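Local atomic coordinates of ancylostoma secreted protein 1 (Necator americanus, PDB entry 3NT8), a protein that is probably associated with the transition to parasitism by infective hookworm larvae, and is built from two CAP domains of the cysteine-rich secretory protein family. Residues Met78-Gln81 with Leu82-Ile86; Gln294-Gly298 with Glu299-Gly303; Val343-Thr346 with Ala347-Asn350. One frame throughout, in Å; residues are numbered along the deposited sequence.

Contact 1 of 3, residues Met78-Gln81 with Leu82-Ile86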
loop_
_atom_site.group_PDB
_atom_site.type_symbol
_atom_site.label_atom_id
_atom_site.label_comp_id
_atom_site.label_asym_id
_atom_site.label_seq_id
_atom_site.Cartn_x
_atom_site.Cartn_y
_atom_site.Cartn_z
ATOM N N MET A 78 10.384 -16.786 5.296
ATOM C CA MET A 78 9.218 -16.273 6.043
ATOM C C MET A 78 8.698 -17.324 6.996
ATOM O O MET A 78 8.507 -17.014 8.165
ATOM C CB MET A 78 8.098 -15.751 5.132
ATOM C CG MET A 78 8.384 -14.331 4.696
ATOM S SD MET A 78 7.374 -13.927 3.317
ATOM C CE MET A 78 5.793 -13.917 4.148
ATOM N N GLU A 79 8.534 -18.552 6.505
ATOM C CA GLU A 79 8.138 -19.697 7.329
ATOM C C GLU A 79 9.057 -19.913 8.520
ATOM O O GLU A 79 8.587 -20.131 9.659
ATOM C CB GLU A 79 8.080 -20.982 6.505
ATOM C CG GLU A 79 7.653 -22.247 7.351
ATOM C CD GLU A 79 7.979 -23.508 6.662
ATOM O OE1 GLU A 79 8.127 -23.522 5.426
ATOM O OE2 GLU A 79 8.141 -24.537 7.335
ATOM N N GLN A 80 10.363 -19.828 8.290
ATOM C CA GLN A 80 11.338 -20.198 9.346
ATOM C C GLN A 80 11.317 -19.168 10.431
ATOM O O GLN A 80 11.400 -19.492 11.614
ATOM C CB GLN A 80 12.763 -20.314 8.764
ATOM C CG GLN A 80 13.858 -20.671 9.846
ATOM C CD GLN A 80 13.721 -22.106 10.368
ATOM O OE1 GLN A 80 13.752 -23.067 9.602
ATOM N NE2 GLN A 80 13.547 -22.238 11.689
ATOM N N GLN A 81 11.261 -17.904 10.033
ATOM C CA GLN A 81 11.230 -16.844 11.012
ATOM C C GLN A 81 9.995 -16.918 11.910
ATOM O O GLN A 81 10.104 -16.762 13.102
ATOM C CB GLN A 81 11.356 -15.466 10.330
ATOM C CG GLN A 81 11.672 -14.386 11.320
ATOM C CD GLN A 81 12.148 -13.083 10.684
ATOM O OE1 GLN A 81 12.211 -12.946 9.442
ATOM N NE2 GLN A 81 12.499 -12.120 11.542
ATOM N N LEU A 82 8.837 -17.173 11.317
ATOM C CA LEU A 82 7.621 -17.278 12.064
ATOM C C LEU A 82 7.666 -18.515 13.002
ATOM O O LEU A 82 7.189 -18.463 14.157
ATOM C CB LEU A 82 6.432 -17.351 11.113
ATOM C CG LEU A 82 5.082 -17.688 11.713
ATOM C CD1 LEU A 82 4.735 -16.586 12.652
ATOM C CD2 LEU A 82 4.032 -17.792 10.650
ATOM N N GLN A 83 8.248 -19.597 12.494
ATOM C CA GLN A 83 8.360 -20.808 13.300
ATOM C C GLN A 83 9.189 -20.558 14.576
ATOM O O GLN A 83 8.827 -21.041 15.650
ATOM C CB GLN A 83 8.922 -21.959 12.476
ATOM C CG GLN A 83 9.073 -23.246 13.289
ATOM C CD GLN A 83 7.791 -24.038 13.302
ATOM O OE1 GLN A 83 7.454 -24.611 12.308
ATOM N NE2 GLN A 83 7.082 -24.059 14.419
ATOM N N ASP A 84 10.282 -19.810 14.435
ATOM C CA ASP A 84 11.168 -19.462 15.548
ATOM C C ASP A 84 10.470 -18.591 16.593
ATOM O O ASP A 84 10.854 -18.578 17.756
ATOM C CB ASP A 84 12.444 -18.763 15.042
ATOM C CG ASP A 84 13.313 -19.674 14.248
ATOM O OD1 ASP A 84 13.316 -20.888 14.527
ATOM O OD2 ASP A 84 14.025 -19.188 13.345
ATOM N N ALA A 85 9.405 -17.900 16.186
ATOM C CA ALA A 85 8.782 -16.920 17.064
ATOM C C ALA A 85 7.665 -17.484 17.896
ATOM O O ALA A 85 7.264 -16.888 18.897
ATOM C CB ALA A 85 8.326 -15.714 16.291
ATOM N N ILE A 86 7.170 -18.646 17.488
ATOM C CA ILE A 86 6.024 -19.251 18.144
ATOM C C ILE A 86 6.389 -20.491 18.977
ATOM O O ILE A 86 5.514 -21.285 19.329
ATOM C CB ILE A 86 4.860 -19.542 17.121
ATOM C CG1 ILE A 86 5.281 -20.598 16.065
ATOM C CG2 ILE A 86 4.480 -18.247 16.388
ATOM C CD1 ILE A 86 4.119 -21.159 15.258
#

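Contact 2 of 3, residues Gln294-Gly298 with Glu299-Gly303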
loop_
_atom_site.group_PDB
_atom_site.type_symbol
_atom_site.label_atom_id
_atom_site.label_comp_id
_atom_site.label_asym_id
_atom_site.label_seq_id
_atom_site.Cartn_x
_atom_site.Cartn_y
_atom_site.Cartn_z
ATOM N N GLN A 294 8.326 13.331 12.700
ATOM C CA GLN A 294 7.782 14.671 12.829
ATOM C C GLN A 294 8.249 15.444 11.610
ATOM O O GLN A 294 9.065 14.946 10.825
ATOM C CB GLN A 294 8.237 15.355 14.160
ATOM C CG GLN A 294 9.744 15.276 14.434
ATOM C CD GLN A 294 10.257 16.170 15.569
ATOM O OE1 GLN A 294 9.548 16.468 16.536
ATOM N NE2 GLN A 294 11.516 16.572 15.460
ATOM N N HIS A 295 7.739 16.652 11.429
ATOM C CA HIS A 295 8.290 17.512 10.373
ATOM C C HIS A 295 9.678 17.973 10.685
ATOM O O HIS A 295 9.981 18.250 11.853
ATOM C CB HIS A 295 7.414 18.703 10.157
ATOM C CG HIS A 295 6.277 18.398 9.250
ATOM N ND1 HIS A 295 6.460 18.172 7.898
ATOM C CD2 HIS A 295 4.956 18.233 9.495
ATOM C CE1 HIS A 295 5.292 17.911 7.349
ATOM N NE2 HIS A 295 4.366 17.931 8.295
ATOM N N SER A 296 10.523 18.047 9.665
ATOM C CA SER A 296 11.716 18.849 9.756
ATOM C C SER A 296 11.373 20.342 9.877
ATOM O O SER A 296 10.305 20.824 9.442
ATOM C CB SER A 296 12.587 18.653 8.532
ATOM O OG SER A 296 11.876 19.012 7.342
ATOM N N HIS A 297 12.297 21.081 10.456
ATOM C CA HIS A 297 12.142 22.528 10.482
ATOM C C HIS A 297 12.255 23.050 9.034
ATOM O O HIS A 297 13.024 22.514 8.223
ATOM C CB HIS A 297 13.208 23.158 11.391
ATOM C CG HIS A 297 12.900 24.578 11.790
ATOM N ND1 HIS A 297 13.176 25.648 10.975
ATOM C CD2 HIS A 297 12.346 25.092 12.915
ATOM C CE1 HIS A 297 12.804 26.769 11.577
ATOM N NE2 HIS A 297 12.310 26.461 12.758
ATOM N N GLY A 298 11.471 24.075 8.723
ATOM C CA GLY A 298 11.434 24.644 7.400
ATOM C C GLY A 298 12.759 25.209 6.934
ATOM O O GLY A 298 12.972 25.349 5.707
ATOM N N GLU A 299 13.618 25.585 7.885
ATOM C CA GLU A 299 14.953 26.118 7.537
ATOM C C GLU A 299 15.912 24.990 7.194
ATOM O O GLU A 299 16.878 25.190 6.478
ATOM C CB GLU A 299 15.492 27.038 8.637
ATOM C CG GLU A 299 14.723 28.416 8.619
ATOM C CD GLU A 299 15.082 29.319 9.758
ATOM O OE1 GLU A 299 14.149 29.653 10.571
ATOM O OE2 GLU A 299 16.286 29.693 9.830
ATOM N N ASP A 300 15.602 23.802 7.668
ATOM C CA ASP A 300 16.359 22.606 7.290
ATOM C C ASP A 300 16.008 22.062 5.873
ATOM O O ASP A 300 16.738 21.231 5.311
ATOM C CB ASP A 300 16.166 21.500 8.354
ATOM C CG ASP A 300 16.978 21.769 9.611
ATOM O OD1 ASP A 300 17.979 22.472 9.503
ATOM O OD2 ASP A 300 16.613 21.305 10.691
ATOM N N ARG A 301 14.865 22.493 5.340
ATOM C CA ARG A 301 14.491 22.241 3.960
ATOM C C ARG A 301 14.085 23.565 3.297
ATOM O O ARG A 301 12.886 23.783 3.070
ATOM C CB ARG A 301 13.300 21.243 3.913
ATOM C CG ARG A 301 12.184 21.584 4.930
ATOM C CD ARG A 301 10.970 20.742 4.713
ATOM N NE ARG A 301 10.114 20.659 5.889
ATOM C CZ ARG A 301 8.978 21.339 6.035
ATOM N NH1 ARG A 301 8.606 22.195 5.105
ATOM N NH2 ARG A 301 8.229 21.221 7.137
ATOM N N PRO A 302 15.061 24.480 3.021
ATOM C CA PRO A 302 14.695 25.867 2.686
ATOM C C PRO A 302 13.930 25.942 1.366
ATOM O O PRO A 302 14.402 25.427 0.349
ATOM C CB PRO A 302 16.042 26.605 2.649
ATOM C CG PRO A 302 17.080 25.514 2.387
ATOM C CD PRO A 302 16.517 24.240 2.938
ATOM N N GLY A 303 12.761 26.588 1.418
ATOM C CA GLY A 303 11.829 26.743 0.299
ATOM C C GLY A 303 11.163 25.420 -0.177
ATOM O O GLY A 303 10.845 25.265 -1.353
HETATM O O HOH W 1 14.204 19.416 11.821
#

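Contact 3 of 3, residues Val343-Thr346 with Ala347-Asn350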
loop_
_atom_site.group_PDB
_atom_site.type_symbol
_atom_site.label_atom_id
_atom_site.label_comp_id
_atom_site.label_asym_id
_atom_site.label_seq_id
_atom_site.Cartn_x
_atom_site.Cartn_y
_atom_site.Cartn_z
ATOM N N VAL A 343 -9.773 26.439 -2.337
ATOM C CA VAL A 343 -8.893 27.251 -1.515
ATOM C C VAL A 343 -8.519 26.506 -0.208
ATOM O O VAL A 343 -9.391 25.978 0.498
ATOM C CB VAL A 343 -9.543 28.602 -1.132
ATOM C CG1 VAL A 343 -8.517 29.479 -0.389
ATOM C CG2 VAL A 343 -10.070 29.356 -2.361
ATOM N N LEU A 344 -7.238 26.530 0.133
ATOM C CA LEU A 344 -6.788 26.018 1.379
ATOM C C LEU A 344 -6.984 27.042 2.490
ATOM O O LEU A 344 -6.132 27.947 2.669
ATOM C CB LEU A 344 -5.313 25.550 1.279
ATOM C CG LEU A 344 -4.667 25.037 2.563
ATOM C CD1 LEU A 344 -5.302 23.726 3.061
ATOM C CD2 LEU A 344 -3.173 24.822 2.433
ATOM N N THR A 345 -8.101 26.889 3.217
ATOM C CA THR A 345 -8.505 27.822 4.255
ATOM C C THR A 345 -8.223 27.290 5.657
ATOM O O THR A 345 -8.028 26.068 5.869
ATOM C CB THR A 345 -9.992 28.284 4.183
ATOM O OG1 THR A 345 -10.852 27.192 4.501
ATOM C CG2 THR A 345 -10.330 28.820 2.828
ATOM N N THR A 346 -8.136 28.225 6.607
ATOM C CA THR A 346 -7.929 27.879 8.000
ATOM C C THR A 346 -9.187 27.166 8.506
ATOM O O THR A 346 -9.077 26.284 9.343
ATOM C CB THR A 346 -7.493 29.127 8.902
ATOM O OG1 THR A 346 -8.536 30.097 8.957
ATOM C CG2 THR A 346 -6.270 29.808 8.311
ATOM N N ALA A 347 -10.362 27.513 7.956
ATOM C CA ALA A 347 -11.625 26.838 8.266
ATOM C C ALA A 347 -11.624 25.341 7.902
ATOM O O ALA A 347 -12.111 24.511 8.711
ATOM C CB ALA A 347 -12.820 27.551 7.621
ATOM N N LEU A 348 -11.100 25.001 6.714
ATOM C CA LEU A 348 -10.941 23.574 6.315
ATOM C C LEU A 348 -9.813 22.878 7.049
ATOM O O LEU A 348 -9.857 21.667 7.260
ATOM C CB LEU A 348 -10.662 23.414 4.820
ATOM C CG LEU A 348 -11.770 23.611 3.808
ATOM C CD1 LEU A 348 -11.075 23.658 2.487
ATOM C CD2 LEU A 348 -12.789 22.507 3.791
ATOM N N TRP A 349 -8.770 23.634 7.361
ATOM C CA TRP A 349 -7.595 23.116 8.097
ATOM C C TRP A 349 -7.995 22.695 9.523
ATOM O O TRP A 349 -7.705 21.569 9.982
ATOM C CB TRP A 349 -6.499 24.190 8.186
ATOM C CG TRP A 349 -5.195 23.642 8.682
ATOM C CD1 TRP A 349 -4.851 23.397 9.989
ATOM C CD2 TRP A 349 -4.069 23.233 7.880
ATOM N NE1 TRP A 349 -3.585 22.875 10.047
ATOM C CE2 TRP A 349 -3.080 22.759 8.769
ATOM C CE3 TRP A 349 -3.816 23.199 6.502
ATOM C CZ2 TRP A 349 -1.845 22.274 8.329
ATOM C CZ3 TRP A 349 -2.595 22.734 6.071
ATOM C CH2 TRP A 349 -1.626 22.275 6.980
ATOM N N ASN A 350 -8.694 23.593 10.210
ATOM C CA ASN A 350 -8.960 23.408 11.614
ATOM C C ASN A 350 -10.127 22.464 11.897
ATOM O O ASN A 350 -10.625 22.395 13.025
ATOM C CB ASN A 350 -9.164 24.774 12.263
ATOM C CG ASN A 350 -7.935 25.637 12.161
ATOM O OD1 ASN A 350 -6.794 25.140 12.177
ATOM N ND2 ASN A 350 -8.148 26.945 12.074
#

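Contact 1 of 3, residues Met78-Gln81 with Leu82-Ile86
Leu82 hands its N-H back to Met78, with Leu82 N 3.2 Å from Met78 O, and its CB packs 3.6 Å from that same Met78 O. With CG opposite the backbone N (chi1 170°), the isobutyl group then leaves residues Met78-Gln81 and heads off the helix. One step on, Gln83 repeats the i to i+4 bond, Gln83 N lying 2.9 Å from Glu79 O. The polar ends of this pair are used beyond the segments: Asn29 bonds to both Gln83 OE1 and Glu79 OE2, Arg37 forms a salt bridge with Glu79, and Gln83 NE2 bonds to Tyr164 O. Asp84 is tied to Gln80 twice. Asp84 N sits 3.1 Å from Gln80 O, and the Gln80 chain, bent at chi2, brings NE2 to 3.2 Å from Asp84 OD1. That second bond is rather bent, 139° at the hydrogen. OD1 lies in the amide plane of Gln80, but NE2 reaches it from above the carboxylate, 37° out of its plane. The other oxygen, Asp84 OD2, is 3.2 Å from Gln80 O, two acceptors that gain nothing from each other. At Ala85 the pattern fades: Ala85 N is 3.4 Å from Gln81 O, a weak bond. Helix 76-85 lies on the sheet of the first CAP domain, with Met78 and Leu82 both touching Ile176 of strand 170-177, and Met78, Gln83 and Ile86 meeting strand 159-167.

Contact 2 of 3, residues Gln294-Gly298 with Glu299-Gly303
Arg301 folds back along the loop to Ser296, its NE 2.8 Å from Ser296 OG. The hydroxyl oxygen lies almost in the guanidinium plane, 7° out of it, at the group's edge. CG sits between the backbone N and carbonyl carbon (chi1 45°), and from there the chain runs extended to NE, which carries the charged end back past the turn. NH2 adds a weak bond to the backbone, 3.1 Å from Ser296 O, and stands 3.6 Å from His295 ND1, whose ring is steeply tilted to the guanidinium. One face of the guanidinium is covered by Gly298, whose CA lies 4.3 Å above its centre. NH1 is taken by Leu304 O.

Gly298 and Glu299 are the two central residues of a type I turn closed by Asp300 N, 2.9 Å from His297 O; Asp300 N comes in well above the carbonyl plane. Arg301 N makes weak bonds to both His297 O and Gly298 O. His297 braces the same bend with its side chain: ND1 accepts from Glu299 N at 3.1 Å in a nearly straight bond (166°), and the ring lies alongside the Glu299 chain, both pointing the same way. A water spans the other flank, 2.9 Å from His297 N and 3.3 Å from Asp300 OD2.

Glu306 bonds to both His295 ND1 and Ser296 OG, so the serine joins the arginine to the start of strand 305-311. A His-Ser pair shortly before a Gly-Glu-Asn strand is a recurring sequence feature of CAP domains, and His295 and Glu306 probably correspond to the histidine and glutamate that line the central cavity in relatives.

Contact 3 of 3, residues Val343-Thr346 with Ala347-Asn350
Leu344 turns one methyl, CD1, against the edge of the Trp349 indole, 3.8 Å from CE3 and close to the ring plane. The contact is therefore methyl to ring edge, on the six-membered side of the indole, with no stacking over a face. Trp349 has CG anti to its N (chi1 -169°), which swings the ring back alongside the incoming segment, toward Leu344, instead of onward along the helix.

Thr345 works on the backbone. It is the N-cap: OG1, tucked between the backbone N and carbonyl carbon (chi1 69°), accepts from Leu348 N at 3.1 Å along a fairly straight line, 161° at the hydrogen. The methyl of Ala347 lies 3.7 Å from Thr345 OG1, and Leu348 reaches back past the cap, where its CD1 meets Val343 O at 3.5 Å. The helix bonds proper begin with Trp349 N, 2.9 Å from Thr345 O, and Asn350 N, 2.9 Å from Thr346 O. Asn350 ND2 also stands 3.0 Å from Thr346 O, but the angle is too poor for a bond.

Helix 346-349 is a single short turn following the loop from helix 332-335. Leu344 pairs by its backbone with Gly395 and His396, and its side chain touches Ile356 and Met394, so the lead-in to helix 346-349 lies against the loops that carry these two residues.

Contact 1 lies in the first CAP region and is partly buried; contacts 2 and 3 lie in the second and are surface contacts. Contacts 2 and 3 are on the same side of the chain's centre, their own centres 22 Å apart and nearest atoms about 8 Å, without touching; the centre of contact 1 is about 41 and 48 Å from theirs. The chemistry follows the place. Contact 1 is a regular helix, its side chains divided between the sheet and polar partners. Contact 2 has no helix or strand and depends on an arginine, a histidine and a water. Contact 3 starts a short helix with a threonine cap and an apolar edge contact.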